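Local coordinates for protein lipase, class 3 (Penicillium roqueforti FM164, PDB 6L7N) that probably hydrolyses ester bonds of lipids such as triacylglycerols, as a fungal class 3 lipase of the alpha/beta-hydrolase superfamily, at residues D27-G33 and V53-N59; A70-A74 and N136-E140; F114-W118 and L155-L160. All coordinates share one frame; numbering follows the deposited sequence.

Overall arrangement
Contacts 1 and 2 join the antiparallel end of the main sheet to the end of helix 25-28 with the loop after it, and to the turn after helix 112-135. Contact 3 packs two helices on one face of that sheet. Contacts 1 and 2 touch, with their centres about 17 Å apart: F54 packs against N136, and V53 against A70. Strands 52-57 and 66-72, which each carry one of their segments, are neighbours in the sheet. The centre of contact 3 lies about 19 Å from that of contact 1 and about 22 Å from that of contact 2. The side chain of F114 in contact 3 lies near, without touching, the probable nucleophile elbow between strand 140-146 and helix 148-161.

Contact 1: residues D27-G33 and V53-N59; sequences DYTAQVG and VFYDFSN
Y28, A30, V32 and G33 pack against V53, D56, S58 and N59, a contact between the last turn of helix 25-28 with the loop after it and edge strand 52-57 with the residues that follow. At one end G33 N donates to V53 O at 2.8 Å, nearly straight at 171°. Beside it, V32 CG2 sits 3.2 Å from F54 O. Next comes one loose apolar contact, A30 CB to V53 CG2 at 4.3 Å. In the middle the side chain of D56 rises toward the loop. Its CG lies between the backbone N and the carbonyl carbon (chi1 45°), which brings OD2 to 2.6 Å from A30 O. D27 O is also close to this OD2, at 3.3 Å. Oxygens this crowded suggest that the acid probably carries a proton. At the other end the Y28 ring lies along S58, with S58 OG at its edge, 3.3 Å from CE1. Y28 OH comes to 3.0 Å from N59 ND2, the ring and amide planes being 86° apart. N59 OD1 is held by R83, and S58 OG donates to N59 O at 2.8 Å, in the carbonyl plane. The helix end and loop thus cover one side of the strand, where D56 also touches F68 of strand 66-72. F54 and Y55 form a classic beta bulge opposite I69, and Y55 and F57 turn away to helix 112-135.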
loop_
_atom_site.group_PDB
_atom_site.type_symbol
_atom_site.label_atom_id
_atom_site.label_comp_id
_atom_site.label_asym_id
_atom_site.label_seq_id
_atom_site.Cartn_x
_atom_site.Cartn_y
_atom_site.Cartn_z
ATOM N N ASP A 27 -3.960 12.293 -11.866
ATOM C CA ASP A 27 -3.049 11.220 -12.245
ATOM C C ASP A 27 -3.795 9.946 -12.628
ATOM O O ASP A 27 -3.424 9.287 -13.604
ATOM C CB ASP A 27 -2.062 10.924 -11.110
ATOM C CG ASP A 27 -1.005 12.010 -10.951
ATOM O OD1 ASP A 27 -0.435 12.474 -11.969
ATOM O OD2 ASP A 27 -0.757 12.406 -9.801
ATOM N N TYR A 28 -4.855 9.590 -11.911
ATOM C CA TYR A 28 -5.529 8.347 -12.250
ATOM C C TYR A 28 -6.591 8.516 -13.331
ATOM O O TYR A 28 -7.206 7.525 -13.735
ATOM C CB TYR A 28 -6.113 7.674 -10.994
ATOM C CG TYR A 28 -7.170 8.409 -10.193
ATOM C CD1 TYR A 28 -8.468 8.538 -10.665
ATOM C CD2 TYR A 28 -6.882 8.904 -8.924
ATOM C CE1 TYR A 28 -9.447 9.180 -9.907
ATOM C CE2 TYR A 28 -7.856 9.552 -8.156
ATOM C CZ TYR A 28 -9.134 9.686 -8.656
ATOM O OH TYR A 28 -10.109 10.311 -7.906
ATOM N N THR A 29 -6.791 9.728 -13.845
ATOM C CA THR A 29 -7.545 9.922 -15.075
ATOM C C THR A 29 -6.662 10.446 -16.193
ATOM O O THR A 29 -7.181 10.924 -17.208
ATOM C CB THR A 29 -8.710 10.889 -14.865
ATOM O OG1 THR A 29 -8.191 12.211 -14.678
ATOM C CG2 THR A 29 -9.551 10.477 -13.661
ATOM N N ALA A 30 -5.349 10.396 -16.019
ATOM C CA ALA A 30 -4.440 10.932 -17.016
ATOM C C ALA A 30 -4.499 10.112 -18.304
ATOM O O ALA A 30 -4.875 8.928 -18.319
ATOM C CB ALA A 30 -3.011 10.968 -16.474
ATOM N N GLN A 31 -4.138 10.768 -19.401
ATOM C CA GLN A 31 -4.030 10.092 -20.681
ATOM C C GLN A 31 -2.726 9.310 -20.752
ATOM O O GLN A 31 -1.720 9.688 -20.148
ATOM C CB GLN A 31 -4.116 11.097 -21.833
ATOM C CG GLN A 31 -5.540 11.534 -22.116
ATOM C CD GLN A 31 -6.439 10.361 -22.475
ATOM O OE1 GLN A 31 -6.051 9.479 -23.242
ATOM N NE2 GLN A 31 -7.635 10.333 -21.900
ATOM N N VAL A 32 -2.766 8.194 -21.490
ATOM C CA VAL A 32 -1.587 7.362 -21.685
ATOM C C VAL A 32 -0.411 8.235 -22.083
ATOM O O VAL A 32 -0.504 9.045 -23.012
ATOM C CB VAL A 32 -1.864 6.272 -22.739
ATOM C CG1 VAL A 32 -0.560 5.738 -23.306
ATOM C CG2 VAL A 32 -2.668 5.144 -22.137
ATOM N N GLY A 33 0.694 8.093 -21.360
ATOM C CA GLY A 33 1.910 8.814 -21.662
ATOM C C GLY A 33 2.090 10.108 -20.896
ATOM O O GLY A 33 3.196 10.649 -20.885
ATOM N N VAL A 53 2.391 7.714 -17.055
ATOM C CA VAL A 53 1.292 6.777 -16.838
ATOM C C VAL A 53 1.142 5.853 -18.042
ATOM O O VAL A 53 0.947 6.323 -19.173
ATOM C CB VAL A 53 -0.020 7.529 -16.569
ATOM C CG1 VAL A 53 -1.188 6.545 -16.571
ATOM C CG2 VAL A 53 0.065 8.261 -15.253
ATOM N N PHE A 54 1.188 4.527 -17.794
ATOM C CA PHE A 54 0.837 3.571 -18.838
ATOM C C PHE A 54 -0.644 3.294 -18.912
ATOM O O PHE A 54 -1.214 3.207 -20.011
ATOM C CB PHE A 54 1.550 2.259 -18.599
ATOM C CG PHE A 54 2.822 2.180 -19.292
ATOM C CD1 PHE A 54 2.894 1.712 -20.569
ATOM C CD2 PHE A 54 3.964 2.576 -18.702
ATOM C CE1 PHE A 54 4.124 1.649 -21.238
ATOM C CE2 PHE A 54 5.200 2.506 -19.383
ATOM C CZ PHE A 54 5.255 2.067 -20.651
ATOM N N TYR A 55 -1.251 3.090 -17.752
ATOM C CA TYR A 55 -2.668 2.808 -17.673
ATOM C C TYR A 55 -3.168 3.427 -16.389
ATOM O O TYR A 55 -2.394 3.646 -15.464
ATOM C CB TYR A 55 -2.967 1.302 -17.659
ATOM C CG TYR A 55 -2.514 0.545 -18.889
ATOM C CD1 TYR A 55 -3.244 0.605 -20.071
ATOM C CD2 TYR A 55 -1.370 -0.241 -18.865
ATOM C CE1 TYR A 55 -2.851 -0.089 -21.189
ATOM C CE2 TYR A 55 -0.958 -0.935 -19.994
ATOM C CZ TYR A 55 -1.706 -0.860 -21.149
ATOM O OH TYR A 55 -1.315 -1.547 -22.282
ATOM N N ASP A 56 -4.463 3.715 -16.331
ATOM C CA ASP A 56 -5.026 4.131 -15.057
ATOM C C ASP A 56 -6.486 3.726 -14.978
ATOM O O ASP A 56 -7.112 3.329 -15.967
ATOM C CB ASP A 56 -4.873 5.636 -14.806
ATOM C CG ASP A 56 -5.224 6.469 -16.001
ATOM O OD1 ASP A 56 -6.190 6.126 -16.730
ATOM O OD2 ASP A 56 -4.514 7.488 -16.195
ATOM N N PHE A 57 -7.016 3.833 -13.765
ATOM C CA PHE A 57 -8.382 3.426 -13.490
ATOM C C PHE A 57 -8.937 4.327 -12.395
ATOM O O PHE A 57 -8.262 4.587 -11.397
ATOM C CB PHE A 57 -8.450 1.941 -13.111
ATOM C CG PHE A 57 -7.392 1.492 -12.125
ATOM C CD1 PHE A 57 -6.109 1.178 -12.549
ATOM C CD2 PHE A 57 -7.704 1.343 -10.786
ATOM C CE1 PHE A 57 -5.147 0.754 -11.649
ATOM C CE2 PHE A 57 -6.750 0.914 -9.879
ATOM C CZ PHE A 57 -5.467 0.621 -10.314
ATOM N N SER A 58 -10.148 4.832 -12.602
ATOM C CA SER A 58 -10.679 5.917 -11.793
ATOM C C SER A 58 -11.737 5.402 -10.833
ATOM O O SER A 58 -12.407 4.400 -11.100
ATOM C CB SER A 58 -11.293 7.013 -12.677
ATOM O OG SER A 58 -11.841 8.058 -11.892
ATOM N N ASN A 59 -11.890 6.105 -9.714
ATOM C CA ASN A 59 -13.080 5.864 -8.918
ATOM C C ASN A 59 -14.282 6.464 -9.639
ATOM O O ASN A 59 -14.156 7.285 -10.558
ATOM C CB ASN A 59 -12.927 6.404 -7.483
ATOM C CG ASN A 59 -12.652 7.918 -7.409
ATOM O OD1 ASN A 59 -12.604 8.490 -6.311
ATOM N ND2 ASN A 59 -12.467 8.559 -8.554
#

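Contact 2: residues A70-A74 and N136-E140; sequences AVDHA and NPGYE
H73 and Y139 make the polar link of this contact. H73 ND1 and Y139 OH are hydrogen-bonded at 2.7 Å, with an angle of 161°, and either may be the donor. H73 CG stands beside the backbone N and opposite the carbonyl carbon (chi1 -64°), which brings ND1 to the hydroxyl. The hydroxyl lies at the imidazole edge, in the ring plane. The two rings are oblique, with their planes 69° apart. N136 OD1 also meets the imidazole edge, 3.5 Å from H73 CE1, while N136 ND2 bonds to A132 O in the preceding helix.

Van der Waals contacts fill in beside this link. V71 CG1 lies 3.8 Å from Y139 CE2, at the phenol edge, and also sits over the rim of one face of the H73 ring. V71 CG2 packs on N136 ND2 at 3.7 Å. N136 CB covers the rim of one face of the Y139 ring. With an alanine here instead of Y139, H73 ND1 would probably lose this partner and a gap would open beside V71 CG1.

Y139 N bonds to N136 O at 3.1 Å, closing a type I beta turn that leads from helix 112-135 into strand 140-146. The contact fastens this helix-to-strand connection to the beta hairpin of strands 66-72 and 77-83.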
loop_
_atom_site.group_PDB
_atom_site.type_symbol
_atom_site.label_atom_id
_atom_site.label_comp_id
_atom_site.label_asym_id
_atom_site.label_seq_id
_atom_site.Cartn_x
_atom_site.Cartn_y
_atom_site.Cartn_z
ATOM N N ALA A 70 2.386 2.913 -13.946
ATOM C CA ALA A 70 3.348 3.853 -14.511
ATOM C C ALA A 70 4.685 3.157 -14.707
ATOM O O ALA A 70 4.934 2.087 -14.151
ATOM C CB ALA A 70 3.544 5.079 -13.619
ATOM N N VAL A 71 5.553 3.761 -15.511
ATOM C CA VAL A 71 6.892 3.230 -15.737
ATOM C C VAL A 71 7.912 4.278 -15.323
ATOM O O VAL A 71 7.806 5.448 -15.713
ATOM C CB VAL A 71 7.116 2.786 -17.196
ATOM C CG1 VAL A 71 8.608 2.664 -17.449
ATOM C CG2 VAL A 71 6.450 1.409 -17.458
ATOM N N ASP A 72 8.899 3.840 -14.547
ATOM C CA ASP A 72 9.960 4.650 -13.969
ATOM C C ASP A 72 11.258 4.149 -14.597
ATOM O O ASP A 72 11.778 3.097 -14.207
ATOM C CB ASP A 72 9.935 4.495 -12.451
ATOM C CG ASP A 72 11.052 5.223 -11.754
ATOM O OD1 ASP A 72 12.048 5.637 -12.403
ATOM O OD2 ASP A 72 10.914 5.379 -10.525
ATOM N N HIS A 73 11.749 4.884 -15.598
ATOM C CA HIS A 73 12.994 4.530 -16.268
ATOM C C HIS A 73 14.224 4.862 -15.441
ATOM O O HIS A 73 15.294 4.289 -15.681
ATOM C CB HIS A 73 13.073 5.246 -17.620
ATOM C CG HIS A 73 12.012 4.821 -18.582
ATOM N ND1 HIS A 73 11.966 3.555 -19.118
ATOM C CD2 HIS A 73 10.949 5.486 -19.090
ATOM C CE1 HIS A 73 10.926 3.458 -19.926
ATOM N NE2 HIS A 73 10.288 4.615 -19.924
ATOM N N ALA A 74 14.109 5.785 -14.490
ATOM C CA ALA A 74 15.242 6.070 -13.620
ATOM C C ALA A 74 15.536 4.892 -12.702
ATOM O O ALA A 74 16.699 4.505 -12.531
ATOM C CB ALA A 74 14.978 7.340 -12.811
ATOM N N ASN A 136 9.108 -3.537 -21.016
ATOM C CA ASN A 136 10.229 -3.174 -20.141
ATOM C C ASN A 136 10.756 -4.421 -19.431
ATOM O O ASN A 136 10.605 -4.563 -18.212
ATOM C CB ASN A 136 9.797 -2.121 -19.119
ATOM C CG ASN A 136 9.338 -0.834 -19.772
ATOM O OD1 ASN A 136 10.146 0.045 -20.085
ATOM N ND2 ASN A 136 8.041 -0.726 -19.998
ATOM N N PRO A 137 11.438 -5.311 -20.162
ATOM C CA PRO A 137 11.675 -6.673 -19.646
ATOM C C PRO A 137 12.591 -6.758 -18.430
ATOM O O PRO A 137 12.443 -7.693 -17.633
ATOM C CB PRO A 137 12.297 -7.391 -20.853
ATOM C CG PRO A 137 12.941 -6.300 -21.651
ATOM C CD PRO A 137 11.993 -5.127 -21.516
ATOM N N GLY A 138 13.555 -5.858 -18.284
ATOM C CA GLY A 138 14.465 -5.921 -17.160
ATOM C C GLY A 138 13.978 -5.191 -15.927
ATOM O O GLY A 138 14.734 -5.045 -14.958
ATOM N N TYR A 139 12.733 -4.732 -15.931
ATOM C CA TYR A 139 12.230 -3.878 -14.865
ATOM C C TYR A 139 11.580 -4.714 -13.770
ATOM O O TYR A 139 10.989 -5.766 -14.028
ATOM C CB TYR A 139 11.219 -2.861 -15.402
ATOM C CG TYR A 139 11.847 -1.669 -16.107
ATOM C CD1 TYR A 139 13.137 -1.740 -16.630
ATOM C CD2 TYR A 139 11.152 -0.481 -16.249
ATOM C CE1 TYR A 139 13.710 -0.656 -17.272
ATOM C CE2 TYR A 139 11.721 0.621 -16.897
ATOM C CZ TYR A 139 13.002 0.522 -17.404
ATOM O OH TYR A 139 13.568 1.612 -18.046
ATOM N N GLU A 140 11.722 -4.243 -12.537
ATOM C CA GLU A 140 11.016 -4.847 -11.421
ATOM C C GLU A 140 9.573 -4.362 -11.420
ATOM O O GLU A 140 9.203 -3.420 -12.121
ATOM C CB GLU A 140 11.711 -4.507 -10.099
ATOM C CG GLU A 140 11.540 -3.070 -9.667
ATOM C CD GLU A 140 12.258 -2.732 -8.369
ATOM O OE1 GLU A 140 12.480 -3.638 -7.542
ATOM O OE2 GLU A 140 12.606 -1.550 -8.178
#

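Contact 3: residues F114-W118 and L155-L160; sequences FWGSW and LAVADL
W118 meets A156, D159 and L160, and W115 meets L155, where two helices cross. The short axes pass 10.3 Å apart at a signed angle of -61°.

The polar contact is a hydrogen bond from W118 NE1 to D159 OD2, 2.7 Å long and nearly straight at 168°. The acceptor lies close to the indole plane and uses its anti lone pair; carboxylate and indole are almost perpendicular. D159 OD2 also forms a salt bridge with R122, and OD1 one with K163, so this buried acid is gripped at both oxygens.

Most other contacts are apolar. A156 CB sits over the six-membered ring of W118, 3.6 Å from its centroid, in a CH-pi contact. L160 CG approaches W118 CZ2 at 4.1 Å. A chi1 of 166°, with CG turned opposite the backbone N, sends W118 across as a knob into the hole formed by L155, A156, D159 and L160. L155 CB meets the edge of the W115 ring, 4.0 Å from CE3, and L155 CD1 touches F114 CB at 3.6 Å.

Helix 112-135 is the main helix of the crossover between parallel strands 77-83 and 140-146; helix 148-161 serves the next, to strand 169-173. These beta-alpha-beta crossovers, with the probable nucleophile elbow between strand 140-146 and helix 148-161, are as expected of the alpha/beta-hydrolase fold.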
loop_
_atom_site.group_PDB
_atom_site.type_symbol
_atom_site.label_atom_id
_atom_site.label_comp_id
_atom_site.label_asym_id
_atom_site.label_seq_id
_atom_site.Cartn_x
_atom_site.Cartn_y
_atom_site.Cartn_z
ATOM N N PHE A 114 -11.590 -5.718 0.795
ATOM C CA PHE A 114 -10.343 -5.464 0.082
ATOM C C PHE A 114 -10.176 -6.432 -1.086
ATOM O O PHE A 114 -9.816 -6.027 -2.201
ATOM C CB PHE A 114 -9.159 -5.577 1.043
ATOM C CG PHE A 114 -9.245 -4.662 2.236
ATOM C CD1 PHE A 114 -9.769 -3.377 2.114
ATOM C CD2 PHE A 114 -8.765 -5.069 3.468
ATOM C CE1 PHE A 114 -9.829 -2.531 3.212
ATOM C CE2 PHE A 114 -8.826 -4.219 4.579
ATOM C CZ PHE A 114 -9.368 -2.952 4.446
ATOM N N TRP A 115 -10.405 -7.729 -0.835
ATOM C CA TRP A 115 -10.300 -8.707 -1.910
ATOM C C TRP A 115 -11.259 -8.370 -3.037
ATOM O O TRP A 115 -10.904 -8.478 -4.212
ATOM C CB TRP A 115 -10.585 -10.117 -1.387
ATOM C CG TRP A 115 -10.444 -11.133 -2.455
ATOM C CD1 TRP A 115 -11.441 -11.861 -3.052
ATOM C CD2 TRP A 115 -9.232 -11.510 -3.095
ATOM N NE1 TRP A 115 -10.908 -12.693 -4.010
ATOM C CE2 TRP A 115 -9.553 -12.478 -4.066
ATOM C CE3 TRP A 115 -7.896 -11.124 -2.943
ATOM C CZ2 TRP A 115 -8.587 -13.059 -4.877
ATOM C CZ3 TRP A 115 -6.941 -11.715 -3.746
ATOM C CH2 TRP A 115 -7.296 -12.668 -4.704
ATOM N N GLY A 116 -12.487 -7.981 -2.692
ATOM C CA GLY A 116 -13.448 -7.598 -3.713
ATOM C C GLY A 116 -12.970 -6.432 -4.553
ATOM O O GLY A 116 -13.165 -6.408 -5.776
ATOM N N SER A 117 -12.330 -5.444 -3.909
ATOM C CA SER A 117 -11.822 -4.307 -4.672
ATOM C C SER A 117 -10.729 -4.747 -5.645
ATOM O O SER A 117 -10.644 -4.233 -6.767
ATOM C CB SER A 117 -11.309 -3.220 -3.727
ATOM O OG SER A 117 -12.343 -2.781 -2.858
ATOM N N TRP A 118 -9.885 -5.700 -5.235
ATOM C CA TRP A 118 -8.872 -6.208 -6.164
ATOM C C TRP A 118 -9.498 -7.038 -7.290
ATOM O O TRP A 118 -9.124 -6.879 -8.461
ATOM C CB TRP A 118 -7.802 -7.019 -5.421
ATOM C CG TRP A 118 -6.902 -7.854 -6.311
ATOM C CD1 TRP A 118 -6.685 -9.203 -6.221
ATOM C CD2 TRP A 118 -6.092 -7.395 -7.416
ATOM N NE1 TRP A 118 -5.799 -9.611 -7.204
ATOM C CE2 TRP A 118 -5.421 -8.522 -7.944
ATOM C CE3 TRP A 118 -5.867 -6.145 -8.004
ATOM C CZ2 TRP A 118 -4.552 -8.434 -9.039
ATOM C CZ3 TRP A 118 -5.011 -6.066 -9.081
ATOM C CH2 TRP A 118 -4.360 -7.197 -9.583
ATOM N N LEU A 155 -3.051 -7.365 -1.260
ATOM C CA LEU A 155 -3.662 -8.557 -1.835
ATOM C C LEU A 155 -3.312 -8.653 -3.303
ATOM O O LEU A 155 -3.018 -9.746 -3.808
ATOM C CB LEU A 155 -5.180 -8.559 -1.632
ATOM C CG LEU A 155 -5.570 -8.674 -0.154
ATOM C CD1 LEU A 155 -7.016 -8.293 0.063
ATOM C CD2 LEU A 155 -5.327 -10.113 0.323
ATOM N N ALA A 156 -3.219 -7.503 -3.975
ATOM C CA ALA A 156 -2.855 -7.546 -5.381
ATOM C C ALA A 156 -1.468 -8.144 -5.537
ATOM O O ALA A 156 -1.270 -9.080 -6.330
ATOM C CB ALA A 156 -2.931 -6.146 -5.996
ATOM N N VAL A 157 -0.513 -7.680 -4.716
ATOM C CA VAL A 157 0.838 -8.219 -4.823
ATOM C C VAL A 157 0.798 -9.717 -4.633
ATOM O O VAL A 157 1.347 -10.481 -5.437
ATOM C CB VAL A 157 1.784 -7.596 -3.788
ATOM C CG1 VAL A 157 3.196 -8.048 -4.074
ATOM C CG2 VAL A 157 1.738 -6.172 -3.834
ATOM N N ALA A 158 0.122 -10.161 -3.571
ATOM C CA ALA A 158 0.213 -11.578 -3.242
ATOM C C ALA A 158 -0.342 -12.396 -4.393
ATOM O O ALA A 158 0.263 -13.390 -4.823
ATOM C CB ALA A 158 -0.540 -11.865 -1.938
ATOM N N ASP A 159 -1.435 -11.905 -4.979
ATOM C CA ASP A 159 -2.087 -12.621 -6.060
ATOM C C ASP A 159 -1.201 -12.617 -7.290
ATOM O O ASP A 159 -0.969 -13.665 -7.910
ATOM C CB ASP A 159 -3.431 -11.960 -6.349
ATOM C CG ASP A 159 -4.288 -12.756 -7.306
ATOM O OD1 ASP A 159 -4.038 -13.963 -7.529
ATOM O OD2 ASP A 159 -5.233 -12.149 -7.830
ATOM N N LEU A 160 -0.644 -11.442 -7.617
ATOM C CA LEU A 160 0.209 -11.351 -8.795
ATOM C C LEU A 160 1.452 -12.203 -8.640
ATOM O O LEU A 160 2.027 -12.648 -9.644
ATOM C CB LEU A 160 0.600 -9.902 -9.061
ATOM C CG LEU A 160 -0.572 -9.039 -9.525
ATOM C CD1 LEU A 160 -0.186 -7.564 -9.531
ATOM C CD2 LEU A 160 -1.074 -9.500 -10.904
#